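Local coordinates for protein glycosyl transferase family 8 (PDB 5GVV) that transfers galactose from UDP-galactose to the terminal glucose of the already glycosylated serine-rich repeat protein PsrP, as a manganese-binding family 8 glycosyltransferase, at residues G12-I17 with L38-P44; K66-F72 with F92-F96; M24-H30 with Y250-W255. All coordinates share one frame; numbering follows the deposited sequence.

From the N terminus, strand 6-11 runs into the loop 12-17, helix 17-30 follows, and strand 34-40 returns beside the first strand; contact 1 closes this beta-alpha-beta unit at the uridine end of the UDP site. Contact 2 comes next in series, closing the irregular connection between strands 61-66 and 101-105, and it touches contact 1 where Asn40 meets Lys66 and Leu67. Contact 3 spans far more chain, bringing helix 17-30 against the end of helix 244-251. Its first segment lies inside the loop of contact 1, so the two cross, whereas contact 2 is nested wholly within contact 3, with centres about 27 Å apart.

Contact 1 of 3, residues G12-I17 with L38-P44; sequences GDYAYI and LLNQDIP. With UDP (uridine-5'-diphosphate), chain D.
Tyr14 lays its phenol ring over the ring of Pro44, and this CH-pi contact carries much of the apolar packing between loop 12-17 and the end of strand 34-40. Pro44 CD stands 3.3 Å from the centroid of the Tyr14 ring, almost on its normal, while CG reaches on toward CZ. The ring gets there because CG of Tyr14 lies opposite the backbone N (chi1 -169°), which swings the phenol across the proline at about a right angle. Its hydroxyl is hydrogen-bonded to Trp235 O and Arg18 NH1 of the second subunit, so the ring reaches from this loop into the subunit interface.

Beside the root of this side chain, Asp42 holds its CG between its backbone N and carbonyl carbon (chi1 63°), which brings OD1 to Tyr14 N at 2.9 Å, on the syn side but 33° out of the carboxylate plane. Its OD2 accepts a hydrogen bond from a water that also donates to Asp13 OD2 and accepts from Ala15 N. On the inner side Ile43 CD1 meets Ile17 CD1 at 3.9 Å. The sheet pairing continues into the loop through Gly12 N, bonded to Leu39 O at 3.0 Å. Asn40 OD1 accepts from Ile43 N in an Asx motif and also receives Lys66 NZ, which fixes the turn after the strand.

On the far side Asp13 grips the uracil: UDP N3 donates to Asp13 OD1 (2.7 Å), and Asp13 N gives a longer bond to UDP O2 (3.3 Å). Tyr16 covers the base, with C2 of UDP above one face of its ring, offset toward the rim. Reading both N3-H and O2 suits recognition of uracil in this GT-A fold, and the shared water probably eases the repulsion between Asp13 and Asp42.

Contact 2 of 3, residues K66-F72 with F92-F96; sequences KLIGSQF and FIPDF
Phe72 drives the edge of its ring into the face of Phe92, a T-shaped pair with centroids 5.3 Å apart and planes at 73°. Phe72 CD2 sits 3.7 Å from Phe92 CD1, toward the rim of that face. Phe92 and Phe96 both set CG anti to the carbonyl carbon (chi1 -59° in Phe92), which points their rings at Phe72. Phe96 and Phe72 reach toward each other from opposite directions: their planes are nearly parallel (14°) but slid so far aside that the rings barely overlap, and Phe72 CE2 meets Phe96 CZ at 3.7 Å. Leu67 closes the tight side of this aromatic cluster, putting CD2 3.9 Å from Phe92 CD2 and its CG near Phe96 CE1. Behind it, Leu39 packs on both Leu67 and Phe96, so the cluster rests against strand 34-40 of the main sheet.

The other side is looser. Gln71 is exposed; its CG lies over the centre of one Phe72 ring face, and its backbone O comes 3.6 Å from Phe92 CE1. The type I turn from Gly69 to Phe72 is held by a weak backbone bond, and residues 73 to 84, probably flexible, are not modelled.

The segments meet without hydrogen bonds, through carbon contacts, a ring edge on a face and carbonyl oxygens beside ring carbons; dispersion, with some electrostatic attraction in the T-shaped pair, probably dominates between them.

Contact 3 of 3, residues M24-H30 with Y250-W255; sequences MKSLCRH and YSLMDW
Helix 17-30, the first helix of the GT-A nucleotide-binding domain, receives here the end of helix 244-251 and the turn leading into helix 255-263. Lys25 is the central side chain. Its aliphatic part crosses one face of the Trp255 indole, CG standing 3.6 Å from the centroid of the six-membered ring in a CH-pi contact. A bend at chi3 (-76°) then carries the ammonium group round to a carbonyl of the last helical residue, Ser251, and one of the turn, Met253. NZ gives bonds to Met253 O at 2.7 Å and to Ser251 O at 2.9 Å; the first comes close to the carbonyl plane, the second from well above it. The charge of this buried lysine is probably stabilised by the two carbonyls, and perhaps also by the nearby C-terminal end of helix 244-251.

Around the indole, Cys28 reaches the edge, its CB 4.0 Å from Trp255 CZ3, while the indole NH is taken by Glu21. The neighbouring Asp254 bonds to backbone N atoms of the second subunit, placing the turn at the dimer interface.

Tyr250 lies alongside the helix from Ser26 to His30. Ser26 CB sits over one face of its ring, 3.9 Å from the centroid, and Arg29 CG lies at the ring edge. Arg29 also passes across Met253, a selenomethionine, its CD 4.0 Å from the selenium atom. At the far end of the phenol, Tyr250 OH and His30 NE2 share a nearly straight hydrogen bond of 2.7 Å.

Contact 1 of 3, residues G12-I17 with L38-P44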
loop_
_atom_site.group_PDB
_atom_site.type_symbol
_atom_site.label_atom_id
_atom_site.label_comp_id
_atom_site.label_asym_id
_atom_site.label_seq_id
_atom_site.Cartn_x
_atom_site.Cartn_y
_atom_site.Cartn_z
ATOM N N GLY A 12 2.987 -3.275 -13.378
ATOM C CA GLY A 12 3.454 -3.536 -12.030
ATOM C C GLY A 12 2.636 -4.568 -11.286
ATOM O O GLY A 12 1.480 -4.831 -11.634
ATOM N N ASP A 13 3.239 -5.158 -10.258
ATOM C CA ASP A 13 2.552 -6.154 -9.438
ATOM C C ASP A 13 1.896 -5.509 -8.222
ATOM O O ASP A 13 2.124 -4.331 -7.936
ATOM C CB ASP A 13 3.523 -7.259 -9.001
ATOM C CG ASP A 13 4.674 -6.733 -8.154
ATOM O OD1 ASP A 13 5.147 -5.603 -8.404
ATOM O OD2 ASP A 13 5.114 -7.456 -7.235
ATOM N N TYR A 14 1.092 -6.297 -7.508
ATOM C CA TYR A 14 0.354 -5.841 -6.333
ATOM C C TYR A 14 1.296 -5.334 -5.243
ATOM O O TYR A 14 0.954 -4.429 -4.487
ATOM C CB TYR A 14 -0.483 -7.007 -5.796
ATOM C CG TYR A 14 -1.517 -6.668 -4.738
ATOM C CD1 TYR A 14 -2.036 -5.386 -4.602
ATOM C CD2 TYR A 14 -1.989 -7.653 -3.882
ATOM C CE1 TYR A 14 -2.995 -5.099 -3.622
ATOM C CE2 TYR A 14 -2.932 -7.379 -2.911
ATOM C CZ TYR A 14 -3.431 -6.106 -2.784
ATOM O OH TYR A 14 -4.379 -5.863 -1.811
ATOM N N ALA A 15 2.484 -5.924 -5.156
ATOM C CA ALA A 15 3.444 -5.534 -4.129
ATOM C C ALA A 15 3.925 -4.109 -4.364
ATOM O O ALA A 15 4.415 -3.454 -3.447
ATOM C CB ALA A 15 4.619 -6.499 -4.099
ATOM N N TYR A 16 3.781 -3.642 -5.602
ATOM C CA TYR A 16 4.198 -2.300 -5.987
ATOM C C TYR A 16 2.983 -1.370 -6.075
ATOM O O TYR A 16 3.073 -0.273 -6.628
ATOM C CB TYR A 16 4.889 -2.372 -7.354
ATOM C CG TYR A 16 6.174 -1.581 -7.496
ATOM C CD1 TYR A 16 7.312 -1.917 -6.771
ATOM C CD2 TYR A 16 6.261 -0.523 -8.392
ATOM C CE1 TYR A 16 8.498 -1.200 -6.921
ATOM C CE2 TYR A 16 7.440 0.200 -8.545
ATOM C CZ TYR A 16 8.550 -0.144 -7.808
ATOM O OH TYR A 16 9.719 0.569 -7.967
ATOM N N ILE A 17 1.846 -1.792 -5.524
ATOM C CA ILE A 17 0.612 -1.015 -5.675
ATOM C C ILE A 17 0.706 0.427 -5.141
ATOM O O ILE A 17 0.098 1.340 -5.720
ATOM C CB ILE A 17 -0.616 -1.751 -5.071
ATOM C CG1 ILE A 17 -1.922 -1.141 -5.591
ATOM C CG2 ILE A 17 -0.567 -1.733 -3.543
ATOM C CD1 ILE A 17 -2.172 -1.398 -7.080
ATOM N N LEU A 38 -3.183 -0.963 -17.330
ATOM C CA LEU A 38 -2.274 -1.415 -16.278
ATOM C C LEU A 38 -1.986 -2.900 -16.417
ATOM O O LEU A 38 -2.845 -3.741 -16.133
ATOM C CB LEU A 38 -2.833 -1.113 -14.885
ATOM C CG LEU A 38 -2.033 -1.639 -13.688
ATOM C CD1 LEU A 38 -0.596 -1.166 -13.762
ATOM C CD2 LEU A 38 -2.675 -1.185 -12.381
ATOM N N LEU A 39 -0.776 -3.218 -16.863
ATOM C CA LEU A 39 -0.362 -4.608 -17.006
ATOM C C LEU A 39 0.001 -5.184 -15.640
ATOM O O LEU A 39 0.825 -4.618 -14.919
ATOM C CB LEU A 39 0.818 -4.719 -17.976
ATOM C CG LEU A 39 0.468 -4.859 -19.464
ATOM C CD1 LEU A 39 -0.230 -3.618 -19.985
ATOM C CD2 LEU A 39 1.705 -5.182 -20.312
ATOM N N ASN A 40 -0.632 -6.294 -15.274
ATOM C CA ASN A 40 -0.396 -6.906 -13.968
ATOM C C ASN A 40 -0.828 -8.365 -13.957
ATOM O O ASN A 40 -1.469 -8.831 -14.898
ATOM C CB ASN A 40 -1.148 -6.141 -12.872
ATOM C CG ASN A 40 -2.658 -6.362 -12.929
ATOM O OD1 ASN A 40 -3.234 -7.025 -12.062
ATOM N ND2 ASN A 40 -3.305 -5.795 -13.943
ATOM N N GLN A 41 -0.479 -9.080 -12.891
ATOM C CA GLN A 41 -0.889 -10.473 -12.732
ATOM C C GLN A 41 -1.799 -10.648 -11.533
ATOM O O GLN A 41 -2.709 -11.477 -11.552
ATOM C CB GLN A 41 0.322 -11.380 -12.514
ATOM C CG GLN A 41 1.328 -11.442 -13.642
ATOM C CD GLN A 41 2.349 -12.546 -13.422
ATOM O OE1 GLN A 41 3.451 -12.305 -12.928
ATOM N NE2 GLN A 41 1.978 -13.769 -13.777
ATOM N N ASP A 42 -1.551 -9.874 -10.482
ATOM C CA ASP A 42 -2.139 -10.190 -9.183
ATOM C C ASP A 42 -2.838 -9.042 -8.458
ATOM O O ASP A 42 -3.134 -9.163 -7.271
ATOM C CB ASP A 42 -1.065 -10.794 -8.273
ATOM C CG ASP A 42 0.075 -9.823 -7.989
ATOM O OD1 ASP A 42 0.241 -8.829 -8.738
ATOM O OD2 ASP A 42 0.813 -10.061 -7.013
ATOM N N ILE A 43 -3.118 -7.941 -9.149
ATOM C CA ILE A 43 -3.827 -6.831 -8.512
ATOM C C ILE A 43 -5.320 -7.145 -8.341
ATOM O O ILE A 43 -6.003 -7.512 -9.307
ATOM C CB ILE A 43 -3.623 -5.498 -9.261
ATOM C CG1 ILE A 43 -2.131 -5.163 -9.362
ATOM C CG2 ILE A 43 -4.345 -4.359 -8.550
ATOM C CD1 ILE A 43 -1.846 -3.873 -10.118
ATOM N N PRO A 44 -5.823 -7.018 -7.102
ATOM C CA PRO A 44 -7.220 -7.321 -6.764
ATOM C C PRO A 44 -8.232 -6.502 -7.558
ATOM O O PRO A 44 -8.012 -5.313 -7.798
ATOM C CB PRO A 44 -7.298 -6.955 -5.282
ATOM C CG PRO A 44 -5.920 -7.219 -4.772
ATOM C CD PRO A 44 -5.015 -6.765 -5.893
HETATM N N1 UDP D . 8.331 -3.188 -10.828
HETATM C C2 UDP D . 7.302 -3.790 -10.132
HETATM N N3 UDP D . 7.528 -4.363 -8.894
HETATM C C4 UDP D . 8.795 -4.338 -8.346
HETATM C C5 UDP D . 9.832 -3.726 -9.050
HETATM C C6 UDP D . 9.611 -3.258 -10.344
HETATM O O2 UDP D . 6.176 -3.814 -10.621
HETATM O O4 UDP D . 8.995 -4.847 -7.238
HETATM C "C1'" UDP D . 8.049 -2.584 -12.149
HETATM C "C2'" UDP D . 7.678 -1.120 -11.967
HETATM O "O2'" UDP D . 6.726 -0.732 -12.931
HETATM C "C3'" UDP D . 8.974 -0.392 -12.241
HETATM C "C4'" UDP D . 9.631 -1.293 -13.279
HETATM O "O4'" UDP D . 9.208 -2.610 -12.967
HETATM O "O3'" UDP D . 8.730 0.910 -12.729
HETATM C "C5'" UDP D . 11.154 -1.192 -13.268
HETATM O "O5'" UDP D . 11.585 -1.014 -11.936
HETATM P PA UDP D . 12.447 0.289 -11.570
HETATM O O1A UDP D . 11.604 1.456 -11.900
HETATM O O2A UDP D . 12.839 0.272 -10.141
HETATM O O3A UDP D . 13.756 0.220 -12.517
HETATM P PB UDP D . 14.653 1.514 -12.880
HETATM O O1B UDP D . 15.561 1.205 -14.009
HETATM O O2B UDP D . 15.477 1.852 -11.696
HETATM O O3B UDP D . 13.777 2.657 -13.231
HETATM O O HOH W 1 2.938 -8.908 -6.161
#

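Contact 2 of 3, residues K66-F72 with F92-F96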
loop_
_atom_site.group_PDB
_atom_site.type_symbol
_atom_site.label_atom_id
_atom_site.label_comp_id
_atom_site.label_asym_id
_atom_site.label_seq_id
_atom_site.Cartn_x
_atom_site.Cartn_y
_atom_site.Cartn_z
ATOM N N LYS A 66 -4.533 -8.280 -17.638
ATOM C CA LYS A 66 -4.066 -9.412 -16.844
ATOM C C LYS A 66 -3.103 -10.307 -17.619
ATOM O O LYS A 66 -3.482 -10.957 -18.601
ATOM C CB LYS A 66 -5.256 -10.224 -16.314
ATOM C CG LYS A 66 -5.893 -9.623 -15.055
ATOM C CD LYS A 66 -4.892 -9.604 -13.907
ATOM C CE LYS A 66 -5.549 -9.295 -12.560
ATOM N NZ LYS A 66 -5.847 -7.848 -12.378
ATOM N N LEU A 67 -1.853 -10.334 -17.169
ATOM C CA LEU A 67 -0.848 -11.202 -17.768
ATOM C C LEU A 67 -0.915 -12.592 -17.140
ATOM O O LEU A 67 0.029 -13.046 -16.487
ATOM C CB LEU A 67 0.558 -10.608 -17.631
ATOM C CG LEU A 67 0.852 -9.339 -18.435
ATOM C CD1 LEU A 67 0.334 -8.146 -17.691
ATOM C CD2 LEU A 67 2.331 -9.170 -18.689
ATOM N N ILE A 68 -2.042 -13.261 -17.348
ATOM C CA ILE A 68 -2.251 -14.594 -16.807
ATOM C C ILE A 68 -2.329 -15.587 -17.958
ATOM O O ILE A 68 -3.196 -15.472 -18.826
ATOM C CB ILE A 68 -3.542 -14.654 -15.970
ATOM C CG1 ILE A 68 -3.488 -13.615 -14.844
ATOM C CG2 ILE A 68 -3.758 -16.058 -15.420
ATOM C CD1 ILE A 68 -4.776 -13.487 -14.043
ATOM N N GLY A 69 -1.416 -16.554 -17.968
ATOM C CA GLY A 69 -1.363 -17.530 -19.043
ATOM C C GLY A 69 0.061 -17.821 -19.485
ATOM O O GLY A 69 0.995 -17.097 -19.129
ATOM N N SER A 70 0.220 -18.882 -20.271
ATOM C CA SER A 70 1.532 -19.342 -20.714
ATOM C C SER A 70 2.149 -18.425 -21.768
ATOM O O SER A 70 3.372 -18.314 -21.857
ATOM C CB SER A 70 1.429 -20.767 -21.265
ATOM O OG SER A 70 0.643 -20.798 -22.447
ATOM N N GLN A 71 1.305 -17.769 -22.565
ATOM C CA GLN A 71 1.790 -16.860 -23.607
ATOM C C GLN A 71 2.556 -15.691 -22.994
ATOM O O GLN A 71 3.309 -15.002 -23.681
ATOM C CB GLN A 71 0.644 -16.361 -24.499
ATOM C CG GLN A 71 -0.349 -15.414 -23.823
ATOM C CD GLN A 71 -1.407 -16.147 -23.016
ATOM O OE1 GLN A 71 -1.095 -17.038 -22.226
ATOM N NE2 GLN A 71 -2.670 -15.780 -23.221
ATOM N N PHE A 72 2.361 -15.476 -21.695
ATOM C CA PHE A 72 3.199 -14.564 -20.930
ATOM C C PHE A 72 4.174 -15.406 -20.112
ATOM O O PHE A 72 5.107 -14.894 -19.495
ATOM C CB PHE A 72 2.350 -13.697 -20.001
ATOM C CG PHE A 72 1.086 -13.184 -20.630
ATOM C CD1 PHE A 72 -0.137 -13.767 -20.325
ATOM C CD2 PHE A 72 1.115 -12.122 -21.524
ATOM C CE1 PHE A 72 -1.310 -13.302 -20.899
ATOM C CE2 PHE A 72 -0.054 -11.649 -22.104
ATOM C CZ PHE A 72 -1.269 -12.238 -21.790
ATOM N N PHE A 92 4.855 -6.737 -23.666
ATOM C CA PHE A 92 3.535 -7.195 -24.114
ATOM C C PHE A 92 2.547 -6.060 -24.374
ATOM O O PHE A 92 1.354 -6.300 -24.556
ATOM C CB PHE A 92 2.933 -8.167 -23.093
ATOM C CG PHE A 92 3.780 -9.382 -22.838
ATOM C CD1 PHE A 92 3.688 -10.491 -23.666
ATOM C CD2 PHE A 92 4.665 -9.414 -21.767
ATOM C CE1 PHE A 92 4.465 -11.616 -23.434
ATOM C CE2 PHE A 92 5.446 -10.534 -21.526
ATOM C CZ PHE A 92 5.344 -11.638 -22.360
ATOM N N ILE A 93 3.041 -4.827 -24.390
ATOM C CA ILE A 93 2.187 -3.663 -24.637
ATOM C C ILE A 93 1.279 -3.778 -25.875
ATOM O O ILE A 93 0.067 -3.578 -25.765
ATOM C CB ILE A 93 3.001 -2.338 -24.641
ATOM C CG1 ILE A 93 3.369 -1.939 -23.206
ATOM C CG2 ILE A 93 2.212 -1.216 -25.292
ATOM C CD1 ILE A 93 4.364 -0.786 -23.114
ATOM N N PRO A 94 1.844 -4.123 -27.050
ATOM C CA PRO A 94 0.959 -4.142 -28.223
ATOM C C PRO A 94 -0.042 -5.298 -28.225
ATOM O O PRO A 94 -0.859 -5.388 -29.142
ATOM C CB PRO A 94 1.939 -4.279 -29.398
ATOM C CG PRO A 94 3.113 -4.984 -28.828
ATOM C CD PRO A 94 3.232 -4.478 -27.407
ATOM N N ASP A 95 0.007 -6.160 -27.215
ATOM C CA ASP A 95 -0.966 -7.240 -27.095
ATOM C C ASP A 95 -2.248 -6.777 -26.396
ATOM O O ASP A 95 -3.264 -7.480 -26.424
ATOM C CB ASP A 95 -0.358 -8.437 -26.353
ATOM C CG ASP A 95 0.690 -9.167 -27.177
ATOM O OD1 ASP A 95 0.541 -9.218 -28.417
ATOM O OD2 ASP A 95 1.661 -9.692 -26.587
ATOM N N PHE A 96 -2.202 -5.595 -25.782
ATOM C CA PHE A 96 -3.347 -5.069 -25.043
ATOM C C PHE A 96 -3.855 -3.729 -25.566
ATOM O O PHE A 96 -5.064 -3.494 -25.617
ATOM C CB PHE A 96 -3.001 -4.912 -23.559
ATOM C CG PHE A 96 -2.699 -6.209 -22.861
ATOM C CD1 PHE A 96 -1.382 -6.623 -22.686
ATOM C CD2 PHE A 96 -3.726 -7.013 -22.376
ATOM C CE1 PHE A 96 -1.093 -7.814 -22.040
ATOM C CE2 PHE A 96 -3.444 -8.205 -21.726
ATOM C CZ PHE A 96 -2.123 -8.606 -21.560
#

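Contact 3 of 3, residues M24-H30 with Y250-W255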
loop_
_atom_site.group_PDB
_atom_site.type_symbol
_atom_site.label_atom_id
_atom_site.label_comp_id
_atom_site.label_asym_id
_atom_site.label_seq_id
_atom_site.Cartn_x
_atom_site.Cartn_y
_atom_site.Cartn_z
HETATM N N MSE A 24 0.093 7.088 -10.755
HETATM C CA MSE A 24 -1.163 7.385 -11.422
HETATM C C MSE A 24 -1.803 8.610 -10.848
HETATM O O MSE A 24 -2.318 9.450 -11.560
HETATM C CB MSE A 24 -2.168 6.185 -11.397
HETATM C CG MSE A 24 -1.723 4.993 -12.211
HETATM SE SE MSE A 24 -3.002 3.470 -11.907
HETATM C CE MSE A 24 -4.459 4.700 -12.217
ATOM N N LYS A 25 -1.813 8.746 -9.522
ATOM C CA LYS A 25 -2.365 9.949 -8.892
ATOM C C LYS A 25 -1.699 11.222 -9.413
ATOM O O LYS A 25 -2.382 12.204 -9.714
ATOM C CB LYS A 25 -2.243 9.879 -7.366
ATOM C CG LYS A 25 -3.379 9.115 -6.704
ATOM C CD LYS A 25 -3.493 9.406 -5.208
ATOM C CE LYS A 25 -2.424 8.702 -4.400
ATOM N NZ LYS A 25 -2.794 8.607 -2.947
ATOM N N SER A 26 -0.375 11.207 -9.525
ATOM C CA SER A 26 0.350 12.387 -9.998
ATOM C C SER A 26 -0.012 12.691 -11.453
ATOM O O SER A 26 -0.192 13.853 -11.821
ATOM C CB SER A 26 1.863 12.213 -9.824
ATOM O OG SER A 26 2.388 11.188 -10.650
ATOM N N LEU A 27 -0.143 11.644 -12.266
ATOM C CA LEU A 27 -0.563 11.778 -13.664
ATOM C C LEU A 27 -1.966 12.384 -13.788
ATOM O O LEU A 27 -2.183 13.319 -14.573
ATOM C CB LEU A 27 -0.508 10.414 -14.366
ATOM C CG LEU A 27 -1.014 10.296 -15.808
ATOM C CD1 LEU A 27 -0.184 11.139 -16.758
ATOM C CD2 LEU A 27 -1.022 8.853 -16.262
ATOM N N CYS A 28 -2.909 11.860 -13.008
ATOM C CA CYS A 28 -4.308 12.289 -13.085
ATOM C C CYS A 28 -4.512 13.666 -12.466
ATOM O O CYS A 28 -5.442 14.387 -12.827
ATOM C CB CYS A 28 -5.220 11.270 -12.392
ATOM S SG CYS A 28 -5.272 9.661 -13.198
ATOM N N ARG A 29 -3.653 14.017 -11.514
ATOM C CA ARG A 29 -3.689 15.333 -10.895
ATOM C C ARG A 29 -3.553 16.443 -11.943
ATOM O O ARG A 29 -4.197 17.493 -11.838
ATOM C CB ARG A 29 -2.560 15.442 -9.868
ATOM C CG ARG A 29 -2.376 16.828 -9.270
ATOM C CD ARG A 29 -3.626 17.297 -8.541
ATOM N NE ARG A 29 -3.388 18.552 -7.836
ATOM C CZ ARG A 29 -3.594 19.756 -8.363
ATOM N NH1 ARG A 29 -4.048 19.882 -9.602
ATOM N NH2 ARG A 29 -3.345 20.842 -7.648
ATOM N N HIS A 30 -2.738 16.196 -12.967
ATOM C CA HIS A 30 -2.380 17.248 -13.911
ATOM C C HIS A 30 -2.866 16.992 -15.339
ATOM O O HIS A 30 -2.692 17.843 -16.212
ATOM C CB HIS A 30 -0.863 17.453 -13.910
ATOM C CG HIS A 30 -0.305 17.830 -12.572
ATOM N ND1 HIS A 30 -0.457 19.087 -12.027
ATOM C CD2 HIS A 30 0.405 17.113 -11.668
ATOM C CE1 HIS A 30 0.134 19.129 -10.848
ATOM N NE2 HIS A 30 0.664 17.943 -10.605
ATOM N N TYR A 250 2.422 13.293 -3.266
ATOM C CA TYR A 250 1.415 12.620 -4.077
ATOM C C TYR A 250 0.917 11.315 -3.461
ATOM O O TYR A 250 -0.257 10.963 -3.611
ATOM C CB TYR A 250 1.923 12.415 -5.505
ATOM C CG TYR A 250 1.984 13.704 -6.286
ATOM C CD1 TYR A 250 0.849 14.212 -6.908
ATOM C CD2 TYR A 250 3.165 14.419 -6.391
ATOM C CE1 TYR A 250 0.896 15.395 -7.621
ATOM C CE2 TYR A 250 3.219 15.601 -7.099
ATOM C CZ TYR A 250 2.081 16.082 -7.713
ATOM O OH TYR A 250 2.130 17.264 -8.424
ATOM N N SER A 251 1.793 10.598 -2.762
ATOM C CA SER A 251 1.381 9.358 -2.100
ATOM C C SER A 251 0.281 9.606 -1.063
ATOM O O SER A 251 -0.663 8.815 -0.937
ATOM C CB SER A 251 2.578 8.681 -1.429
ATOM O OG SER A 251 2.170 7.529 -0.709
ATOM N N LEU A 252 0.404 10.717 -0.337
ATOM C CA LEU A 252 -0.525 11.038 0.743
ATOM C C LEU A 252 -1.712 11.882 0.288
ATOM O O LEU A 252 -2.539 12.306 1.108
ATOM C CB LEU A 252 0.224 11.746 1.870
ATOM C CG LEU A 252 1.381 10.923 2.422
ATOM C CD1 LEU A 252 2.271 11.760 3.308
ATOM C CD2 LEU A 252 0.859 9.714 3.182
HETATM N N MSE A 253 -1.802 12.117 -1.017
HETATM C CA MSE A 253 -2.904 12.887 -1.585
HETATM C C MSE A 253 -4.128 11.993 -1.749
HETATM O O MSE A 253 -4.040 10.911 -2.342
HETATM C CB MSE A 253 -2.474 13.483 -2.929
HETATM C CG MSE A 253 -3.485 14.413 -3.575
HETATM SE SE MSE A 253 -2.759 15.237 -5.188
HETATM C CE MSE A 253 -1.583 16.535 -4.344
ATOM N N ASP A 254 -5.261 12.418 -1.189
ATOM C CA ASP A 254 -6.517 11.692 -1.383
ATOM C C ASP A 254 -6.950 11.815 -2.838
ATOM O O ASP A 254 -6.655 12.815 -3.489
ATOM C CB ASP A 254 -7.618 12.267 -0.487
ATOM C CG ASP A 254 -7.511 11.810 0.959
ATOM O OD1 ASP A 254 -7.031 10.685 1.214
ATOM O OD2 ASP A 254 -7.932 12.576 1.847
ATOM N N TRP A 255 -7.651 10.810 -3.352
ATOM C CA TRP A 255 -8.190 10.888 -4.701
ATOM C C TRP A 255 -9.242 11.990 -4.777
ATOM O O TRP A 255 -9.447 12.600 -5.832
ATOM C CB TRP A 255 -8.807 9.548 -5.094
ATOM C CG TRP A 255 -7.819 8.589 -5.696
ATOM C CD1 TRP A 255 -7.242 7.504 -5.095
ATOM C CD2 TRP A 255 -7.295 8.641 -7.027
ATOM N NE1 TRP A 255 -6.388 6.878 -5.980
ATOM C CE2 TRP A 255 -6.407 7.556 -7.173
ATOM C CE3 TRP A 255 -7.496 9.498 -8.113
ATOM C CZ2 TRP A 255 -5.717 7.307 -8.368
ATOM C CZ3 TRP A 255 -6.814 9.252 -9.298
ATOM C CH2 TRP A 255 -5.932 8.166 -9.414
#